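Local coordinates for protein alpha-glucosidase (PDB 5HQA) that hydrolyses alpha-glucosides as a chloride-activated glycoside hydrolase of family 97, with a calcium ion in its sugar-binding pocket, at residues 146-151 against 165-170; 152-157 against 453-458; 387-392 against 433-438. All blocks are in the same frame, centred on the assembly; numbering follows the deposited sequence.

Contact 1: residues 146-151 against 165-170; sequences PARGWN and AALVHT
A147 N is hydrogen-bonded to L167 O, and A147 CB stands over the ring of H169, in the N-terminal beta-sheet domain, the part of the chain related to the galactose mutarotases. Residues 146-151 lie in the loop between strands 141-144 and 158-161. Residues 165-170 carry the short strand 167-168. P146 and V168 form a single beta bridge, their CA atoms 4.5 Å apart. Strand 195-199 pairs with 167-168, V168 bonding L197, and V196 touches A147, R148 and L167.

Two backbone groups use the carbonyl of L167. A147 N donates to L167 O at 2.9 Å, and the bond is nearly straight, 166° at the hydrogen. P146 CA adds a C-H...O contact to the same oxygen at 3.4 Å.

The apolar part rests on the methyl of A147. CB lies above the centre of the H169 imidazole at 3.5 Å, only 4° from the ring normal, a clear CH-pi contact. H169 CG lies anti to its own carbonyl carbon (chi1 -83°), and this turns the ring back beneath A147. Y153 meets the same ring with its own ring. On the L167 side, CD2 lies against R148 CG at 4.0 Å, where the two side chains cross at about a right angle. The polar end of R148 goes on past this contact to a salt bridge with D208 and a hydrogen bond with T210.

A water completes the polar set. It lies in the imidazole plane at the ring edge and is hydrogen-bonded to H169 NE2 at 3.0 Å. R148 N gives the same water a weak bond, 3.1 Å from nitrogen to water oxygen.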
loop_
_atom_site.group_PDB
_atom_site.type_symbol
_atom_site.label_atom_id
_atom_site.label_comp_id
_atom_site.label_asym_id
_atom_site.label_seq_id
_atom_site.Cartn_x
_atom_site.Cartn_y
_atom_site.Cartn_z
ATOM N N PRO A 146 4.272 10.904 -10.671
ATOM C CA PRO A 146 3.364 11.274 -11.759
ATOM C C PRO A 146 2.334 10.189 -12.001
ATOM O O PRO A 146 2.591 8.996 -11.811
ATOM C CB PRO A 146 4.304 11.413 -12.962
ATOM C CG PRO A 146 5.397 10.389 -12.656
ATOM C CD PRO A 146 5.612 10.525 -11.164
ATOM N N ALA A 147 1.160 10.615 -12.443
ATOM C CA ALA A 147 0.101 9.693 -12.823
ATOM C C ALA A 147 0.039 9.560 -14.339
ATOM O O ALA A 147 0.511 10.427 -15.079
ATOM C CB ALA A 147 -1.254 10.164 -12.290
ATOM N N ARG A 148 -0.573 8.458 -14.786
ATOM C CA ARG A 148 -0.797 8.142 -16.196
ATOM C C ARG A 148 0.504 7.908 -16.953
ATOM O O ARG A 148 0.537 8.029 -18.183
ATOM C CB ARG A 148 -1.625 9.234 -16.894
ATOM C CG ARG A 148 -2.979 9.515 -16.214
ATOM C CD ARG A 148 -4.100 8.550 -16.662
ATOM N NE ARG A 148 -5.176 8.563 -15.675
ATOM C CZ ARG A 148 -6.071 9.545 -15.556
ATOM N NH1 ARG A 148 -6.040 10.581 -16.393
ATOM N NH2 ARG A 148 -6.997 9.495 -14.602
ATOM N N GLY A 149 1.587 7.577 -16.240
ATOM C CA GLY A 149 2.857 7.324 -16.884
ATOM C C GLY A 149 3.002 5.879 -17.285
ATOM O O GLY A 149 2.219 5.020 -16.888
ATOM N N TRP A 150 4.036 5.609 -18.081
ATOM C CA TRP A 150 4.194 4.257 -18.601
ATOM C C TRP A 150 4.507 3.248 -17.502
ATOM O O TRP A 150 4.235 2.052 -17.685
ATOM C CB TRP A 150 5.289 4.217 -19.673
ATOM C CG TRP A 150 6.668 4.339 -19.118
ATOM C CD1 TRP A 150 7.339 5.494 -18.826
ATOM C CD2 TRP A 150 7.550 3.265 -18.777
ATOM N NE1 TRP A 150 8.585 5.203 -18.325
ATOM C CE2 TRP A 150 8.738 3.841 -18.282
ATOM C CE3 TRP A 150 7.448 1.878 -18.838
ATOM C CZ2 TRP A 150 9.815 3.079 -17.859
ATOM C CZ3 TRP A 150 8.527 1.115 -18.411
ATOM C CH2 TRP A 150 9.692 1.719 -17.927
ATOM N N ASN A 151 5.035 3.696 -16.354
ATOM C CA ASN A 151 5.405 2.760 -15.296
ATOM C C ASN A 151 4.450 2.766 -14.107
ATOM O O ASN A 151 4.836 2.319 -13.023
ATOM C CB ASN A 151 6.839 3.005 -14.811
ATOM C CG ASN A 151 7.595 1.699 -14.595
ATOM O OD1 ASN A 151 7.383 0.734 -15.329
ATOM N ND2 ASN A 151 8.450 1.652 -13.582
ATOM N N ALA A 165 3.389 20.119 -9.379
ATOM C CA ALA A 165 2.825 18.764 -9.384
ATOM C C ALA A 165 1.624 18.765 -10.321
ATOM O O ALA A 165 0.496 19.036 -9.910
ATOM C CB ALA A 165 2.434 18.335 -7.973
ATOM N N ALA A 166 1.864 18.446 -11.602
ATOM C CA ALA A 166 0.845 18.683 -12.622
ATOM C C ALA A 166 -0.227 17.595 -12.640
ATOM O O ALA A 166 -1.423 17.899 -12.763
ATOM C CB ALA A 166 1.502 18.805 -14.000
ATOM N N LEU A 167 0.171 16.329 -12.524
ATOM C CA LEU A 167 -0.761 15.218 -12.687
ATOM C C LEU A 167 -0.198 14.073 -11.863
ATOM O O LEU A 167 0.839 13.512 -12.225
ATOM C CB LEU A 167 -0.901 14.834 -14.161
ATOM C CG LEU A 167 -1.986 13.810 -14.503
ATOM C CD1 LEU A 167 -3.373 14.461 -14.298
ATOM C CD2 LEU A 167 -1.805 13.279 -15.945
ATOM N N VAL A 168 -0.858 13.733 -10.753
ATOM C CA VAL A 168 -0.223 12.942 -9.709
ATOM C C VAL A 168 -1.142 11.823 -9.239
ATOM O O VAL A 168 -2.374 11.935 -9.273
ATOM C CB VAL A 168 0.202 13.830 -8.515
ATOM C CG1 VAL A 168 1.152 14.934 -8.988
ATOM C CG2 VAL A 168 -1.022 14.424 -7.820
ATOM N N HIS A 169 -0.519 10.728 -8.802
ATOM C CA HIS A 169 -1.224 9.651 -8.129
ATOM C C HIS A 169 -1.415 9.985 -6.654
ATOM O O HIS A 169 -0.741 10.854 -6.092
ATOM C CB HIS A 169 -0.456 8.331 -8.271
ATOM C CG HIS A 169 -0.721 7.621 -9.559
ATOM N ND1 HIS A 169 -1.998 7.376 -10.021
ATOM C CD2 HIS A 169 0.123 7.103 -10.486
ATOM C CE1 HIS A 169 -1.930 6.739 -11.177
ATOM N NE2 HIS A 169 -0.655 6.554 -11.478
ATOM N N THR A 170 -2.350 9.281 -6.025
ATOM C CA THR A 170 -2.544 9.415 -4.586
ATOM C C THR A 170 -2.081 8.129 -3.899
ATOM O O THR A 170 -2.062 7.071 -4.531
ATOM C CB THR A 170 -4.025 9.711 -4.235
ATOM O OG1 THR A 170 -4.805 8.507 -4.323
ATOM C CG2 THR A 170 -4.607 10.779 -5.173
HETATM O O HOH W 1 -0.751 5.447 -14.239
#

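Contact 2: residues 152-157 against 453-458; sequences RYEYVY and TREGAR. With CA (calcium ion), chain C; AC1 (4,6-dideoxy-4-{[(1S,4R,5S,6S)-4,5,6-trihydroxy-3-(hydroxymethyl)cyclohex-2-en-1-yl]amino}-alpha-D-glucopyranose), chain B.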
loop_
_atom_site.group_PDB
_atom_site.type_symbol
_atom_site.label_atom_id
_atom_site.label_comp_id
_atom_site.label_asym_id
_atom_site.label_seq_id
_atom_site.Cartn_x
_atom_site.Cartn_y
_atom_site.Cartn_z
ATOM N N ARG A 152 3.211 3.231 -14.285
ATOM C CA ARG A 152 2.118 3.008 -13.305
ATOM C C ARG A 152 2.488 3.699 -11.992
ATOM O O ARG A 152 2.756 4.912 -11.992
ATOM C CB ARG A 152 1.846 1.504 -13.186
ATOM C CG ARG A 152 1.497 0.765 -14.498
ATOM C CD ARG A 152 1.479 -0.760 -14.258
ATOM N NE ARG A 152 2.642 -1.114 -13.460
ATOM C CZ ARG A 152 3.836 -1.383 -13.958
ATOM N NH1 ARG A 152 4.025 -1.402 -15.265
ATOM N NH2 ARG A 152 4.839 -1.647 -13.142
ATOM N N TYR A 153 2.499 2.992 -10.857
ATOM C CA TYR A 153 2.880 3.584 -9.582
ATOM C C TYR A 153 4.371 3.467 -9.303
ATOM O O TYR A 153 4.834 3.975 -8.275
ATOM C CB TYR A 153 2.123 2.923 -8.419
ATOM C CG TYR A 153 0.612 2.976 -8.490
ATOM C CD1 TYR A 153 -0.073 4.192 -8.435
ATOM C CD2 TYR A 153 -0.135 1.800 -8.557
ATOM C CE1 TYR A 153 -1.474 4.234 -8.479
ATOM C CE2 TYR A 153 -1.524 1.827 -8.599
ATOM C CZ TYR A 153 -2.185 3.046 -8.562
ATOM O OH TYR A 153 -3.562 3.057 -8.609
ATOM N N GLU A 154 5.129 2.795 -10.171
ATOM C CA GLU A 154 6.522 2.459 -9.866
ATOM C C GLU A 154 7.448 3.586 -10.333
ATOM O O GLU A 154 8.159 3.491 -11.337
ATOM C CB GLU A 154 6.888 1.112 -10.483
ATOM C CG GLU A 154 6.219 -0.066 -9.755
ATOM C CD GLU A 154 6.481 -1.420 -10.419
ATOM O OE1 GLU A 154 6.273 -2.462 -9.757
ATOM O OE2 GLU A 154 6.886 -1.441 -11.602
ATOM N N TYR A 155 7.430 4.674 -9.559
ATOM C CA TYR A 155 8.285 5.835 -9.776
ATOM C C TYR A 155 8.930 6.238 -8.459
ATOM O O TYR A 155 8.355 6.025 -7.389
ATOM C CB TYR A 155 7.483 7.032 -10.307
ATOM C CG TYR A 155 7.052 6.871 -11.737
ATOM C CD1 TYR A 155 7.891 7.268 -12.772
ATOM C CD2 TYR A 155 5.816 6.312 -12.059
ATOM C CE1 TYR A 155 7.509 7.122 -14.103
ATOM C CE2 TYR A 155 5.427 6.157 -13.383
ATOM C CZ TYR A 155 6.282 6.567 -14.402
ATOM O OH TYR A 155 5.919 6.429 -15.722
ATOM N N VAL A 156 10.111 6.847 -8.531
ATOM C CA VAL A 156 10.644 7.488 -7.330
ATOM C C VAL A 156 9.930 8.821 -7.133
ATOM O O VAL A 156 9.430 9.431 -8.085
ATOM C CB VAL A 156 12.176 7.663 -7.405
ATOM C CG1 VAL A 156 12.861 6.306 -7.584
ATOM C CG2 VAL A 156 12.564 8.631 -8.521
ATOM N N TYR A 157 9.863 9.273 -5.881
ATOM C CA TYR A 157 9.113 10.477 -5.550
ATOM C C TYR A 157 9.895 11.736 -5.900
ATOM O O TYR A 157 11.118 11.807 -5.713
ATOM C CB TYR A 157 8.729 10.462 -4.060
ATOM C CG TYR A 157 7.530 9.567 -3.871
ATOM C CD1 TYR A 157 7.680 8.182 -3.821
ATOM C CD2 TYR A 157 6.240 10.096 -3.844
ATOM C CE1 TYR A 157 6.581 7.346 -3.714
ATOM C CE2 TYR A 157 5.133 9.273 -3.740
ATOM C CZ TYR A 157 5.310 7.897 -3.670
ATOM O OH TYR A 157 4.218 7.076 -3.574
ATOM N N THR A 453 -1.901 -7.741 1.017
ATOM C CA THR A 453 -0.866 -6.761 0.726
ATOM C C THR A 453 -0.809 -6.547 -0.786
ATOM O O THR A 453 -1.510 -7.209 -1.559
ATOM C CB THR A 453 0.485 -7.211 1.308
ATOM O OG1 THR A 453 1.397 -6.104 1.332
ATOM C CG2 THR A 453 1.093 -8.368 0.493
ATOM N N ARG A 454 0.023 -5.596 -1.199
ATOM C CA ARG A 454 0.213 -5.316 -2.615
ATOM C C ARG A 454 1.520 -4.561 -2.789
ATOM O O ARG A 454 2.130 -4.099 -1.823
ATOM C CB ARG A 454 -0.957 -4.507 -3.189
ATOM C CG ARG A 454 -0.947 -3.024 -2.789
ATOM C CD ARG A 454 -2.332 -2.416 -3.000
ATOM N NE ARG A 454 -3.315 -3.091 -2.157
ATOM C CZ ARG A 454 -4.583 -3.303 -2.497
ATOM N NH1 ARG A 454 -5.041 -2.892 -3.681
ATOM N NH2 ARG A 454 -5.397 -3.929 -1.648
ATOM N N GLU A 455 1.939 -4.435 -4.044
ATOM C CA GLU A 455 3.130 -3.649 -4.337
ATOM C C GLU A 455 2.702 -2.210 -4.641
ATOM O O GLU A 455 2.460 -1.433 -3.710
ATOM C CB GLU A 455 3.918 -4.293 -5.481
ATOM C CG GLU A 455 5.323 -3.756 -5.642
ATOM C CD GLU A 455 6.083 -4.487 -6.740
ATOM O OE1 GLU A 455 5.613 -4.487 -7.901
ATOM O OE2 GLU A 455 7.138 -5.080 -6.433
ATOM N N GLY A 456 2.581 -1.834 -5.912
ATOM C CA GLY A 456 2.038 -0.504 -6.208
ATOM C C GLY A 456 2.942 0.656 -5.833
ATOM O O GLY A 456 2.455 1.720 -5.406
ATOM N N ALA A 457 4.251 0.474 -5.999
ATOM C CA ALA A 457 5.331 1.406 -5.703
ATOM C C ALA A 457 6.617 0.674 -6.055
ATOM O O ALA A 457 6.618 -0.551 -6.224
ATOM C CB ALA A 457 5.348 1.842 -4.226
ATOM N N ARG A 458 7.710 1.422 -6.161
ATOM C CA ARG A 458 9.007 0.785 -6.362
ATOM C C ARG A 458 9.450 0.090 -5.077
ATOM O O ARG A 458 9.643 0.741 -4.044
ATOM C CB ARG A 458 10.040 1.817 -6.796
ATOM C CG ARG A 458 9.898 2.226 -8.257
ATOM C CD ARG A 458 10.877 3.343 -8.627
ATOM N NE ARG A 458 12.277 2.978 -8.389
ATOM C CZ ARG A 458 13.252 3.085 -9.291
ATOM N NH1 ARG A 458 13.000 3.540 -10.516
ATOM N NH2 ARG A 458 14.493 2.742 -8.961
HETATM CA CA CA C . 6.627 -4.867 -9.927
HETATM C C1 AC1 B . 8.845 -4.543 -15.274
HETATM O O2 AC1 B . 7.653 -2.639 -14.443
HETATM C C2 AC1 B . 7.730 -4.072 -14.352
HETATM C C4A AC1 B . 7.940 -10.368 -10.121
HETATM C C3 AC1 B . 7.952 -4.524 -12.934
HETATM O O3 AC1 B . 6.922 -4.003 -12.075
HETATM C C4 AC1 B . 8.014 -6.028 -12.882
HETATM N N4A AC1 B . 7.940 -6.580 -11.492
HETATM C C5 AC1 B . 9.362 -6.285 -13.536
HETATM O O5 AC1 B . 9.236 -5.962 -14.984
HETATM C C6 AC1 B . 9.871 -7.687 -13.403
HETATM C C1B AC1 B . 6.944 -7.694 -11.305
HETATM C C2B AC1 B . 6.900 -8.156 -9.702
HETATM O O2B AC1 B . 6.748 -6.973 -8.918
HETATM C C3B AC1 B . 8.026 -8.925 -9.359
HETATM O O3B AC1 B . 8.122 -9.191 -7.938
HETATM O O4 AC1 B . 9.124 -11.107 -9.898
HETATM C C5B AC1 B . 7.711 -10.244 -11.542
HETATM C C7B AC1 B . 7.161 -8.832 -12.134
HETATM C C6B AC1 B . 7.408 -11.537 -12.317
HETATM O O6B AC1 B . 6.110 -11.929 -11.996
HETATM O O HOH W 2 10.656 4.213 -12.196
HETATM O O HOH W 3 7.449 4.197 -5.567
#
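R458 and E154 bury the largest areas here, with Y153 next, where a loop of the N-terminal domain meets the end of barrel strand 451-454. E154 is the centre of an inverse gamma turn, and its carboxylate enters the calcium site of the sugar pocket.

R458 runs alongside the 154-156 backbone. Its CG packs on E154 CB at 3.9 Å, and its CD touches the carbonyl carbon of Y155. The chain bends at chi3 (58°), which lays the guanidinium under V156. There V156 CG1 stands over one face, toward the rim, 3.5 Å from R458 NE. A water in the guanidinium plane joins R458 NH1 to E154 O, and a second joins R458 N to Y155 O. NE is hydrogen-bonded to N470 OD1. With an alanine at R458, V156 CG1 would probably lose the guanidinium face it packs on, and N470 OD1 its donor.

Y153 contributes its CB, which touches G456 O at 3.3 Å, while its ring leads away.

E154 CG touches A457 O, and the extended chain carries the carboxylate on to the metal. Its OE1 binds calcium at 2.4 Å, and E455 OE1 does so at 2.3 Å. These two oxygens lie only 2.8 Å apart because both bind the same ion. The carboxylate planes are 64° apart. The acarbose unit adds O3, N4A and O2B to the metal, and E437 and E461 complete the site. E154 OE2 accepts a hydrogen bond from O2 of the inhibitor. R152, within the same loop, holds that carboxylate oxygen by a salt bridge, NH2 to E154 OE2, of 2.6 Å.

Contact 3: residues 387-392 against 433-438; sequences TGYVAD and INTHEP. With CA (calcium ion), chain C; AC1 (4,6-dideoxy-4-{[(1S,4R,5S,6S)-4,5,6-trihydroxy-3-(hydroxymethyl)cyclohex-2-en-1-yl]amino}-alpha-D-glucopyranose), chain B.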
loop_
_atom_site.group_PDB
_atom_site.type_symbol
_atom_site.label_atom_id
_atom_site.label_comp_id
_atom_site.label_asym_id
_atom_site.label_seq_id
_atom_site.Cartn_x
_atom_site.Cartn_y
_atom_site.Cartn_z
ATOM N N THR A 387 -0.138 -12.305 -7.279
ATOM C CA THR A 387 -0.585 -12.044 -8.642
ATOM C C THR A 387 0.238 -10.917 -9.254
ATOM O O THR A 387 0.912 -10.154 -8.556
ATOM C CB THR A 387 -2.072 -11.679 -8.679
ATOM O OG1 THR A 387 -2.295 -10.506 -7.880
ATOM C CG2 THR A 387 -2.928 -12.845 -8.147
ATOM N N GLY A 388 0.191 -10.824 -10.574
ATOM C CA GLY A 388 1.007 -9.853 -11.278
ATOM C C GLY A 388 0.333 -9.410 -12.551
ATOM O O GLY A 388 -0.356 -10.190 -13.212
ATOM N N TYR A 389 0.533 -8.138 -12.901
ATOM C CA TYR A 389 -0.125 -7.539 -14.059
ATOM C C TYR A 389 0.882 -6.688 -14.838
ATOM O O TYR A 389 0.677 -5.503 -15.089
ATOM C CB TYR A 389 -1.340 -6.719 -13.612
ATOM C CG TYR A 389 -2.377 -7.566 -12.888
ATOM C CD1 TYR A 389 -2.230 -7.879 -11.540
ATOM C CD2 TYR A 389 -3.489 -8.066 -13.558
ATOM C CE1 TYR A 389 -3.155 -8.677 -10.879
ATOM C CE2 TYR A 389 -4.431 -8.864 -12.902
ATOM C CZ TYR A 389 -4.256 -9.161 -11.561
ATOM O OH TYR A 389 -5.182 -9.941 -10.893
ATOM N N VAL A 390 1.999 -7.295 -15.241
ATOM C CA VAL A 390 3.085 -6.517 -15.843
ATOM C C VAL A 390 2.685 -6.092 -17.257
ATOM O O VAL A 390 2.555 -6.920 -18.161
ATOM C CB VAL A 390 4.405 -7.296 -15.849
ATOM C CG1 VAL A 390 5.472 -6.508 -16.617
ATOM C CG2 VAL A 390 4.865 -7.527 -14.424
ATOM N N ALA A 391 2.496 -4.789 -17.443
ATOM C CA ALA A 391 2.259 -4.149 -18.731
ATOM C C ALA A 391 2.396 -2.650 -18.505
ATOM O O ALA A 391 2.187 -2.164 -17.388
ATOM C CB ALA A 391 0.868 -4.483 -19.298
ATOM N N ASP A 392 2.750 -1.927 -19.563
ATOM C CA ASP A 392 2.879 -0.481 -19.437
ATOM C C ASP A 392 1.538 0.149 -19.074
ATOM O O ASP A 392 0.469 -0.437 -19.276
ATOM C CB ASP A 392 3.386 0.132 -20.738
ATOM C CG ASP A 392 4.865 -0.132 -20.980
ATOM O OD1 ASP A 392 5.509 -0.849 -20.164
ATOM O OD2 ASP A 392 5.375 0.378 -22.004
ATOM N N ILE A 433 -4.436 -12.954 -1.224
ATOM C CA ILE A 433 -3.893 -12.396 -2.457
ATOM C C ILE A 433 -2.910 -11.281 -2.127
ATOM O O ILE A 433 -3.215 -10.387 -1.326
ATOM C CB ILE A 433 -5.009 -11.879 -3.383
ATOM C CG1 ILE A 433 -5.876 -13.044 -3.864
ATOM C CG2 ILE A 433 -4.419 -11.146 -4.585
ATOM C CD1 ILE A 433 -5.103 -14.080 -4.684
ATOM N N ASN A 434 -1.736 -11.343 -2.758
ATOM C CA ASN A 434 -0.699 -10.314 -2.723
ATOM C C ASN A 434 -0.563 -9.800 -4.152
ATOM O O ASN A 434 -0.042 -10.512 -5.015
ATOM C CB ASN A 434 0.606 -10.928 -2.196
ATOM C CG ASN A 434 1.838 -10.076 -2.465
ATOM O OD1 ASN A 434 1.749 -8.884 -2.767
ATOM N ND2 ASN A 434 3.013 -10.698 -2.328
ATOM N N THR A 435 -1.051 -8.586 -4.425
ATOM C CA THR A 435 -1.193 -8.100 -5.799
ATOM C C THR A 435 -0.014 -7.217 -6.184
ATOM O O THR A 435 0.167 -6.139 -5.606
ATOM C CB THR A 435 -2.480 -7.295 -5.977
ATOM O OG1 THR A 435 -3.595 -8.029 -5.466
ATOM C CG2 THR A 435 -2.709 -6.987 -7.466
ATOM N N HIS A 436 0.752 -7.634 -7.191
ATOM C CA HIS A 436 1.736 -6.747 -7.801
ATOM C C HIS A 436 1.163 -6.114 -9.065
ATOM O O HIS A 436 0.287 -6.685 -9.720
ATOM C CB HIS A 436 3.048 -7.488 -8.086
ATOM C CG HIS A 436 3.861 -7.718 -6.846
ATOM N ND1 HIS A 436 5.226 -7.524 -6.791
ATOM C CD2 HIS A 436 3.481 -8.086 -5.596
ATOM C CE1 HIS A 436 5.652 -7.778 -5.564
ATOM N NE2 HIS A 436 4.615 -8.132 -4.824
ATOM N N GLU A 437 1.666 -4.921 -9.393
ATOM C CA GLU A 437 1.034 -4.017 -10.349
ATOM C C GLU A 437 -0.466 -3.917 -10.051
ATOM O O GLU A 437 -1.302 -4.281 -10.884
ATOM C CB GLU A 437 1.281 -4.441 -11.792
ATOM C CG GLU A 437 2.773 -4.500 -12.132
ATOM C CD GLU A 437 3.449 -5.724 -11.531
ATOM O OE1 GLU A 437 2.891 -6.828 -11.697
ATOM O OE2 GLU A 437 4.505 -5.586 -10.857
ATOM N N PRO A 438 -0.833 -3.423 -8.862
ATOM C CA PRO A 438 -2.223 -3.471 -8.406
ATOM C C PRO A 438 -2.950 -2.174 -8.676
ATOM O O PRO A 438 -2.376 -1.231 -9.231
ATOM C CB PRO A 438 -2.056 -3.655 -6.900
ATOM C CG PRO A 438 -0.899 -2.713 -6.615
ATOM C CD PRO A 438 0.033 -2.832 -7.829
HETATM CA CA CA C . 6.627 -4.867 -9.927
HETATM C C1 AC1 B . 8.845 -4.543 -15.274
HETATM O O2 AC1 B . 7.653 -2.639 -14.443
HETATM C C2 AC1 B . 7.730 -4.072 -14.352
HETATM C C4A AC1 B . 7.940 -10.368 -10.121
HETATM C C3 AC1 B . 7.952 -4.524 -12.934
HETATM O O3 AC1 B . 6.922 -4.003 -12.075
HETATM C C4 AC1 B . 8.014 -6.028 -12.882
HETATM N N4A AC1 B . 7.940 -6.580 -11.492
HETATM C C5 AC1 B . 9.362 -6.285 -13.536
HETATM O O5 AC1 B . 9.236 -5.962 -14.984
HETATM C C6 AC1 B . 9.871 -7.687 -13.403
HETATM C C1B AC1 B . 6.944 -7.694 -11.305
HETATM C C2B AC1 B . 6.900 -8.156 -9.702
HETATM O O2B AC1 B . 6.748 -6.973 -8.918
HETATM C C3B AC1 B . 8.026 -8.925 -9.359
HETATM O O3B AC1 B . 8.122 -9.191 -7.938
HETATM O O4 AC1 B . 9.124 -11.107 -9.898
HETATM C C5B AC1 B . 7.711 -10.244 -11.542
HETATM C C7B AC1 B . 7.161 -8.832 -12.134
HETATM C C6B AC1 B . 7.408 -11.537 -12.317
HETATM O O6B AC1 B . 6.110 -11.929 -11.996
HETATM O O HOH W 4 -5.017 -9.803 -8.007
#
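T387 pairs with T435 where two neighbouring parallel strands of the TIM barrel, 384-388 and 432-435, reach their C-terminal ends. T387 takes both backbone bonds of the bridge: its N donates to N434 O at 2.9 Å, and its O accepts from H436 N.

The threonine side chains lie on one face of the sheet, the side of helices 363-379 and 413-428. T387 OG1 sits between its backbone N and carbonyl carbon (chi1 60°), which brings it to 3.4 Å from T435 CA. A water links T387 OG1 with Y389 OH and, weakly, with T435 OG1.

H436 O lies at the edge of the Y389 ring, in its plane, 3.3 Å from Y389 CD1. CE1 of the same ring meets T435 CG2.

Beyond the strand ends the side chains serve the sugar pocket. E437 is bent at chi2 (75°), and this splits the work of its carboxylate. OE1 accepts Y389 N at 3.0 Å through its anti lone pair, while OE2 binds calcium at 2.4 Å. The backbone bond should keep the metal-binding group from turning. V390 CG2 touches both E437 OE1 and inhibitor C7B, the latter at 3.5 Å. H436 NE2 is hydrogen-bonded to D489 OD2, and at the ring edge its ND1 donates almost straight (172°) to inhibitor O2B at 2.7 Å.

The three contacts lead from the N-terminal domain into the barrel pocket. Contact 1 and contact 2 share one loop, and their centres are about 11 Å apart. They touch where W150 N packs against Y155 OH at 3.1 Å. Contact 3 also lies about 11 Å from contact 2, centre to centre. A probable hydrogen bond between R152 NH1 and A391 O, 2.9 Å, ties these two, as does another from E455 N to T435 O. Both contacts bind the same calcium ion and acarbose unit. In contact 1 the H169 side chain is about 13 Å from the acarbose unit, but N151 touches that unit and W150 a bound glucose.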